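Local coordinates for p800 reaction center core protein (Heliobacterium modesticaldum, PDB 5V8K), which forms the core of a symmetric, homodimeric photosynthetic reaction centre, holding bacteriochlorophylls and a 4Fe-4S cluster, at residues A33-S45 with L54-Y66. Numbering follows the deposited sequence.
Sequences AAMVSFILVHHLS and LWAPATMFYARLY. With GBF (Bacteriochlorophyll g), chain I.
Phe61, Leu40 and Trp55 bury the most surface of any residues where helix 18-39 ends and the short helix 58-67 begins, a near-perpendicular corner of this photosystem I-like fold, joined through loops and the short helix 48-51; the axes of helix segments 33-39 and 58-66 cross at -92°. Ile39 CG2 lies over one face of the Phe61 ring, 3.8 Å from its centroid, a CH-pi contact. Leu40 works through one branch: CD2 sits over the Tyr62 ring, 4.0 Å from Tyr62 CE1, and also meets Phe61 CB and Leu65 CD1. Its carbonyl accepts an in-plane hydrogen bond, Tyr62 OH to Leu40 O at 2.7 Å, while the same hydroxyl oxygen is also bonded to Leu75 N. With CG beside the backbone N (chi1 -68°), Trp55 turns its indole flat against Leu44 and Ser45, Ser45 CA standing 3.5 Å from the centroid of the Trp55 six-membered ring. Replacing the indole by an alanine's methyl is likely to strip Ser45 CA of its CH-pi partner and open a gap beside the bacteriochlorophyll methyl CMA, 3.7 Å from Trp55 CZ3. The magnesium of that pigment is bound by His43 NE2 at 2.4 Å, and its O1D receives a nearly straight bond from His43 N (171°).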
loop_
_atom_site.group_PDB
_atom_site.type_symbol
_atom_site.label_atom_id
_atom_site.label_comp_id
_atom_site.label_asym_id
_atom_site.label_seq_id
_atom_site.Cartn_x
_atom_site.Cartn_y
_atom_site.Cartn_z
ATOM N N ALA A 33 6.277 31.397 18.836
ATOM C CA ALA A 33 5.867 31.692 20.201
ATOM C C ALA A 33 4.479 31.119 20.496
ATOM O O ALA A 33 4.221 30.644 21.608
ATOM C CB ALA A 33 5.903 33.203 20.454
ATOM N N ALA A 34 3.575 31.140 19.518
ATOM C CA ALA A 34 2.206 30.702 19.784
ATOM C C ALA A 34 2.128 29.193 20.028
ATOM O O ALA A 34 1.343 28.727 20.871
ATOM C CB ALA A 34 1.301 31.082 18.613
ATOM N N MET A 35 2.914 28.411 19.282
ATOM C CA MET A 35 2.914 26.970 19.489
ATOM C C MET A 35 3.378 26.624 20.892
ATOM O O MET A 35 2.817 25.729 21.525
ATOM C CB MET A 35 3.804 26.285 18.459
ATOM C CG MET A 35 3.897 24.752 18.618
ATOM S SD MET A 35 4.644 24.080 17.139
ATOM C CE MET A 35 5.386 22.517 17.733
ATOM N N VAL A 36 4.419 27.306 21.374
ATOM C CA VAL A 36 4.897 27.108 22.739
ATOM C C VAL A 36 3.786 27.394 23.744
ATOM O O VAL A 36 3.584 26.630 24.691
ATOM C CB VAL A 36 6.135 27.987 23.006
ATOM C CG1 VAL A 36 6.545 27.928 24.442
ATOM C CG2 VAL A 36 7.291 27.486 22.195
ATOM N N SER A 37 3.059 28.507 23.567
ATOM C CA SER A 37 2.013 28.856 24.525
ATOM C C SER A 37 0.864 27.861 24.465
ATOM O O SER A 37 0.338 27.463 25.507
ATOM C CB SER A 37 1.490 30.279 24.291
ATOM O OG SER A 37 0.550 30.339 23.226
ATOM N N PHE A 38 0.502 27.403 23.256
ATOM C CA PHE A 38 -0.607 26.466 23.120
ATOM C C PHE A 38 -0.282 25.130 23.793
ATOM O O PHE A 38 -1.086 24.591 24.569
ATOM C CB PHE A 38 -0.931 26.259 21.640
ATOM C CG PHE A 38 -1.918 25.163 21.382
ATOM C CD1 PHE A 38 -3.253 25.364 21.624
ATOM C CD2 PHE A 38 -1.511 23.939 20.915
ATOM C CE1 PHE A 38 -4.165 24.386 21.394
ATOM C CE2 PHE A 38 -2.438 22.927 20.683
ATOM C CZ PHE A 38 -3.764 23.157 20.934
ATOM N N ILE A 39 0.917 24.598 23.527
ATOM C CA ILE A 39 1.219 23.215 23.877
ATOM C C ILE A 39 1.591 23.043 25.346
ATOM O O ILE A 39 1.562 21.917 25.850
ATOM C CB ILE A 39 2.302 22.680 22.902
ATOM C CG1 ILE A 39 2.307 21.179 22.905
ATOM C CG2 ILE A 39 3.714 23.173 23.217
ATOM C CD1 ILE A 39 0.968 20.540 22.377
ATOM N N LEU A 40 1.897 24.123 26.071
ATOM C CA LEU A 40 2.028 24.041 27.531
ATOM C C LEU A 40 0.686 23.990 28.259
ATOM O O LEU A 40 0.659 23.663 29.454
ATOM C CB LEU A 40 2.857 25.232 28.071
ATOM C CG LEU A 40 4.335 25.224 27.609
ATOM C CD1 LEU A 40 5.056 26.478 28.073
ATOM C CD2 LEU A 40 5.066 23.991 28.111
ATOM N N VAL A 41 -0.419 24.259 27.572
ATOM C CA VAL A 41 -1.723 24.436 28.197
ATOM C C VAL A 41 -2.737 23.409 27.712
ATOM O O VAL A 41 -3.532 22.905 28.505
ATOM C CB VAL A 41 -2.250 25.868 27.954
ATOM C CG1 VAL A 41 -3.697 26.010 28.431
ATOM C CG2 VAL A 41 -1.379 26.859 28.689
ATOM N N HIS A 42 -2.761 23.123 26.415
ATOM C CA HIS A 42 -3.737 22.235 25.807
ATOM C C HIS A 42 -3.049 20.966 25.299
ATOM O O HIS A 42 -1.831 20.915 25.149
ATOM C CB HIS A 42 -4.449 22.945 24.657
ATOM C CG HIS A 42 -5.206 24.146 25.080
ATOM N ND1 HIS A 42 -6.410 24.068 25.742
ATOM C CD2 HIS A 42 -4.929 25.461 24.952
ATOM C CE1 HIS A 42 -6.843 25.285 26.007
ATOM N NE2 HIS A 42 -5.959 26.146 25.547
ATOM N N HIS A 43 -3.841 19.934 25.045
ATOM C CA HIS A 43 -3.312 18.658 24.553
ATOM C C HIS A 43 -2.276 18.065 25.506
ATOM O O HIS A 43 -1.223 17.592 25.076
ATOM C CB HIS A 43 -2.683 18.817 23.162
ATOM C CG HIS A 43 -3.654 19.184 22.097
ATOM N ND1 HIS A 43 -3.395 18.986 20.763
ATOM C CD2 HIS A 43 -4.881 19.755 22.164
ATOM C CE1 HIS A 43 -4.427 19.388 20.049
ATOM N NE2 HIS A 43 -5.331 19.880 20.875
ATOM N N LEU A 44 -2.550 18.128 26.804
ATOM C CA LEU A 44 -1.707 17.486 27.801
ATOM C C LEU A 44 -2.164 16.056 28.070
ATOM O O LEU A 44 -1.361 15.119 28.050
ATOM C CB LEU A 44 -1.737 18.306 29.088
ATOM C CG LEU A 44 -1.438 19.798 28.964
ATOM C CD1 LEU A 44 -1.219 20.456 30.349
ATOM C CD2 LEU A 44 -0.233 19.980 28.112
ATOM N N SER A 45 -3.455 15.909 28.353
ATOM C CA SER A 45 -4.137 14.653 28.662
ATOM C C SER A 45 -5.617 14.986 28.869
ATOM O O SER A 45 -6.019 16.159 28.792
ATOM C CB SER A 45 -3.535 13.962 29.887
ATOM O OG SER A 45 -3.647 14.766 31.039
ATOM N N LEU A 54 0.682 13.511 29.134
ATOM C CA LEU A 54 0.787 12.205 28.490
ATOM C C LEU A 54 0.947 12.247 26.983
ATOM O O LEU A 54 1.404 11.262 26.403
ATOM C CB LEU A 54 -0.457 11.368 28.830
ATOM C CG LEU A 54 -0.510 9.893 28.464
ATOM C CD1 LEU A 54 0.654 9.087 29.034
ATOM C CD2 LEU A 54 -1.886 9.392 28.982
ATOM N N TRP A 55 0.612 13.350 26.329
ATOM C CA TRP A 55 0.421 13.333 24.892
ATOM C C TRP A 55 1.592 14.010 24.218
ATOM O O TRP A 55 2.306 14.810 24.810
ATOM C CB TRP A 55 -0.884 14.011 24.507
ATOM C CG TRP A 55 -2.105 13.256 24.955
ATOM C CD1 TRP A 55 -2.175 11.973 25.320
ATOM C CD2 TRP A 55 -3.432 13.777 25.082
ATOM N NE1 TRP A 55 -3.479 11.632 25.693
ATOM C CE2 TRP A 55 -4.265 12.726 25.525
ATOM C CE3 TRP A 55 -3.996 15.032 24.877
ATOM C CZ2 TRP A 55 -5.606 12.892 25.756
ATOM C CZ3 TRP A 55 -5.360 15.199 25.120
ATOM C CH2 TRP A 55 -6.139 14.144 25.566
ATOM N N ALA A 56 1.833 13.600 22.996
ATOM C CA ALA A 56 2.905 14.141 22.198
ATOM C C ALA A 56 2.400 15.423 21.595
ATOM O O ALA A 56 1.223 15.483 21.236
ATOM C CB ALA A 56 3.367 13.153 21.125
ATOM N N PRO A 57 3.343 16.208 21.110
ATOM C CA PRO A 57 4.406 17.135 21.467
ATOM C C PRO A 57 4.444 17.649 22.915
ATOM O O PRO A 57 5.561 18.010 23.291
ATOM C CB PRO A 57 4.227 18.287 20.443
ATOM C CG PRO A 57 3.029 18.037 19.749
ATOM C CD PRO A 57 2.303 16.995 20.426
ATOM N N ALA A 58 3.355 17.682 23.696
ATOM C CA ALA A 58 3.416 18.383 24.984
ATOM C C ALA A 58 4.487 17.803 25.897
ATOM O O ALA A 58 5.169 18.540 26.617
ATOM C CB ALA A 58 2.044 18.340 25.667
ATOM N N THR A 59 4.650 16.480 25.882
ATOM C CA THR A 59 5.638 15.822 26.731
ATOM C C THR A 59 7.037 16.380 26.522
ATOM O O THR A 59 7.814 16.506 27.481
ATOM C CB THR A 59 5.660 14.313 26.462
ATOM O OG1 THR A 59 5.717 14.083 25.039
ATOM C CG2 THR A 59 4.455 13.672 27.072
ATOM N N MET A 60 7.400 16.674 25.274
ATOM C CA MET A 60 8.764 17.132 25.019
ATOM C C MET A 60 8.973 18.527 25.589
ATOM O O MET A 60 10.049 18.845 26.102
ATOM C CB MET A 60 9.095 17.108 23.511
ATOM C CG MET A 60 9.428 15.731 22.999
ATOM S SD MET A 60 9.926 15.773 21.288
ATOM C CE MET A 60 8.314 15.861 20.472
ATOM N N PHE A 61 7.950 19.362 25.504
ATOM C CA PHE A 61 8.058 20.738 25.984
ATOM C C PHE A 61 8.046 20.792 27.511
ATOM O O PHE A 61 8.705 21.652 28.117
ATOM C CB PHE A 61 6.927 21.578 25.395
ATOM C CG PHE A 61 7.152 21.948 23.985
ATOM C CD1 PHE A 61 6.725 21.115 22.978
ATOM C CD2 PHE A 61 7.829 23.093 23.653
ATOM C CE1 PHE A 61 6.938 21.431 21.667
ATOM C CE2 PHE A 61 8.072 23.421 22.307
ATOM C CZ PHE A 61 7.637 22.596 21.331
ATOM N N TYR A 62 7.322 19.872 28.147
ATOM C CA TYR A 62 7.382 19.793 29.602
ATOM C C TYR A 62 8.710 19.210 30.054
ATOM O O TYR A 62 9.229 19.610 31.107
ATOM C CB TYR A 62 6.207 18.970 30.155
ATOM C CG TYR A 62 5.021 19.862 30.502
ATOM C CD1 TYR A 62 4.073 20.208 29.548
ATOM C CD2 TYR A 62 4.880 20.399 31.800
ATOM C CE1 TYR A 62 3.022 21.052 29.860
ATOM C CE2 TYR A 62 3.838 21.242 32.127
ATOM C CZ TYR A 62 2.911 21.553 31.172
ATOM O OH TYR A 62 1.891 22.381 31.501
ATOM N N ALA A 63 9.285 18.282 29.272
ATOM C CA ALA A 63 10.640 17.831 29.566
ATOM C C ALA A 63 11.619 18.997 29.533
ATOM O O ALA A 63 12.561 19.027 30.330
ATOM C CB ALA A 63 11.096 16.736 28.581
ATOM N N ARG A 64 11.392 19.983 28.660
ATOM C CA ARG A 64 12.228 21.178 28.681
ATOM C C ARG A 64 12.042 21.971 29.969
ATOM O O ARG A 64 13.024 22.445 30.561
ATOM C CB ARG A 64 11.947 22.046 27.459
ATOM C CG ARG A 64 12.523 21.424 26.143
ATOM C CD ARG A 64 13.962 21.921 25.897
ATOM N NE ARG A 64 13.905 23.165 25.166
ATOM C CZ ARG A 64 14.566 24.286 25.432
ATOM N NH1 ARG A 64 14.397 25.309 24.613
ATOM N NH2 ARG A 64 15.356 24.424 26.490
ATOM N N LEU A 65 10.789 22.135 30.431
ATOM C CA LEU A 65 10.573 22.867 31.681
ATOM C C LEU A 65 11.373 22.222 32.792
ATOM O O LEU A 65 12.008 22.908 33.608
ATOM C CB LEU A 65 9.097 22.883 32.077
ATOM C CG LEU A 65 8.082 23.645 31.234
ATOM C CD1 LEU A 65 6.743 23.602 31.922
ATOM C CD2 LEU A 65 8.523 25.044 31.056
ATOM N N TYR A 66 11.310 20.892 32.848
ATOM C CA TYR A 66 12.061 20.109 33.811
ATOM C C TYR A 66 13.550 20.418 33.747
ATOM O O TYR A 66 14.188 20.672 34.772
ATOM C CB TYR A 66 11.792 18.635 33.541
ATOM C CG TYR A 66 12.648 17.716 34.343
ATOM C CD1 TYR A 66 12.435 17.559 35.702
ATOM C CD2 TYR A 66 13.679 17.000 33.741
ATOM C CE1 TYR A 66 13.232 16.702 36.454
ATOM C CE2 TYR A 66 14.474 16.152 34.476
ATOM C CZ TYR A 66 14.237 16.010 35.820
ATOM O OH TYR A 66 15.020 15.183 36.552
HETATM MG MG GBF I . -7.464 20.207 19.745
HETATM C CHA GBF I . -8.776 20.228 22.964
HETATM C CHB GBF I . -8.166 16.999 19.469
HETATM C CHC GBF I . -6.261 20.541 16.561
HETATM C CHD GBF I . -7.309 23.806 20.032
HETATM N NA GBF I . -8.305 18.907 20.942
HETATM C C1A GBF I . -8.724 18.949 22.209
HETATM C C2A GBF I . -9.274 17.703 22.856
HETATM C C3A GBF I . -8.825 16.706 21.803
HETATM C C4A GBF I . -8.426 17.595 20.658
HETATM C CMA GBF I . -7.611 15.888 22.248
HETATM C CAA GBF I . -10.779 17.581 23.124
HETATM C CBA GBF I . -11.678 17.716 21.900
HETATM C CGA GBF I . -11.812 19.171 21.545
HETATM O O1A GBF I . -12.129 19.949 22.428
HETATM O O2A GBF I . -11.102 19.720 20.403
HETATM N NB GBF I . -7.333 18.926 18.195
HETATM C C1B GBF I . -7.572 17.618 18.262
HETATM C C2B GBF I . -7.245 17.066 17.028
HETATM C C3B GBF I . -6.718 18.092 16.234
HETATM C C4B GBF I . -6.735 19.227 17.038
HETATM C CMB GBF I . -7.461 15.639 16.669
HETATM C CAB GBF I . -6.233 18.070 14.823
HETATM C CBB GBF I . -6.391 17.102 13.954
HETATM N NC GBF I . -6.945 21.816 18.592
HETATM C C1C GBF I . -6.436 21.778 17.360
HETATM C C2C GBF I . -5.948 22.952 16.578
HETATM C C3C GBF I . -6.351 23.803 17.702
HETATM C C4C GBF I . -6.883 23.147 18.806
HETATM C CMC GBF I . -4.437 22.865 16.405
HETATM C CAC GBF I . -6.190 25.284 17.688
HETATM C CBC GBF I . -5.613 26.036 16.506
HETATM N ND GBF I . -7.948 21.695 20.998
HETATM C C1D GBF I . -7.797 22.997 21.142
HETATM C C2D GBF I . -8.100 23.751 22.515
HETATM C C3D GBF I . -8.455 22.517 23.081
HETATM C C4D GBF I . -8.389 21.367 22.263
HETATM C CMD GBF I . -8.019 25.186 22.919
HETATM C CAD GBF I . -8.697 22.008 24.456
HETATM O OBD GBF I . -9.196 22.591 25.471
HETATM C CBD GBF I . -9.033 20.554 24.373
HETATM C CGD GBF I . -8.161 19.724 25.259
HETATM O O1D GBF I . -6.979 19.933 25.360
HETATM O O2D GBF I . -8.686 18.660 26.050
HETATM C CED GBF I . -7.743 17.884 26.788
HETATM C C1 GBF I . -11.310 21.094 20.042
HETATM C C2 GBF I . -12.263 21.127 18.873
HETATM C C3 GBF I . -11.910 21.191 17.574
HETATM C C4 GBF I . -13.029 21.189 16.568
HETATM C C5 GBF I . -10.473 21.248 17.086
HETATM C C6 GBF I . -10.193 22.465 16.227
HETATM C C7 GBF I . -9.214 22.098 15.131
HETATM C C8 GBF I . -8.687 23.069 14.370
HETATM C C9 GBF I . -9.095 24.486 14.683
HETATM C C10 GBF I . -7.690 22.723 13.268
HETATM C C11 GBF I . -7.956 23.532 12.005
HETATM C C12 GBF I . -6.670 24.058 11.367
HETATM C C13 GBF I . -6.539 25.345 10.947
HETATM C C14 GBF I . -7.661 26.337 11.094
HETATM C C15 GBF I . -5.260 25.849 10.294
HETATM O O HOH W 1 0.396 17.256 23.107
#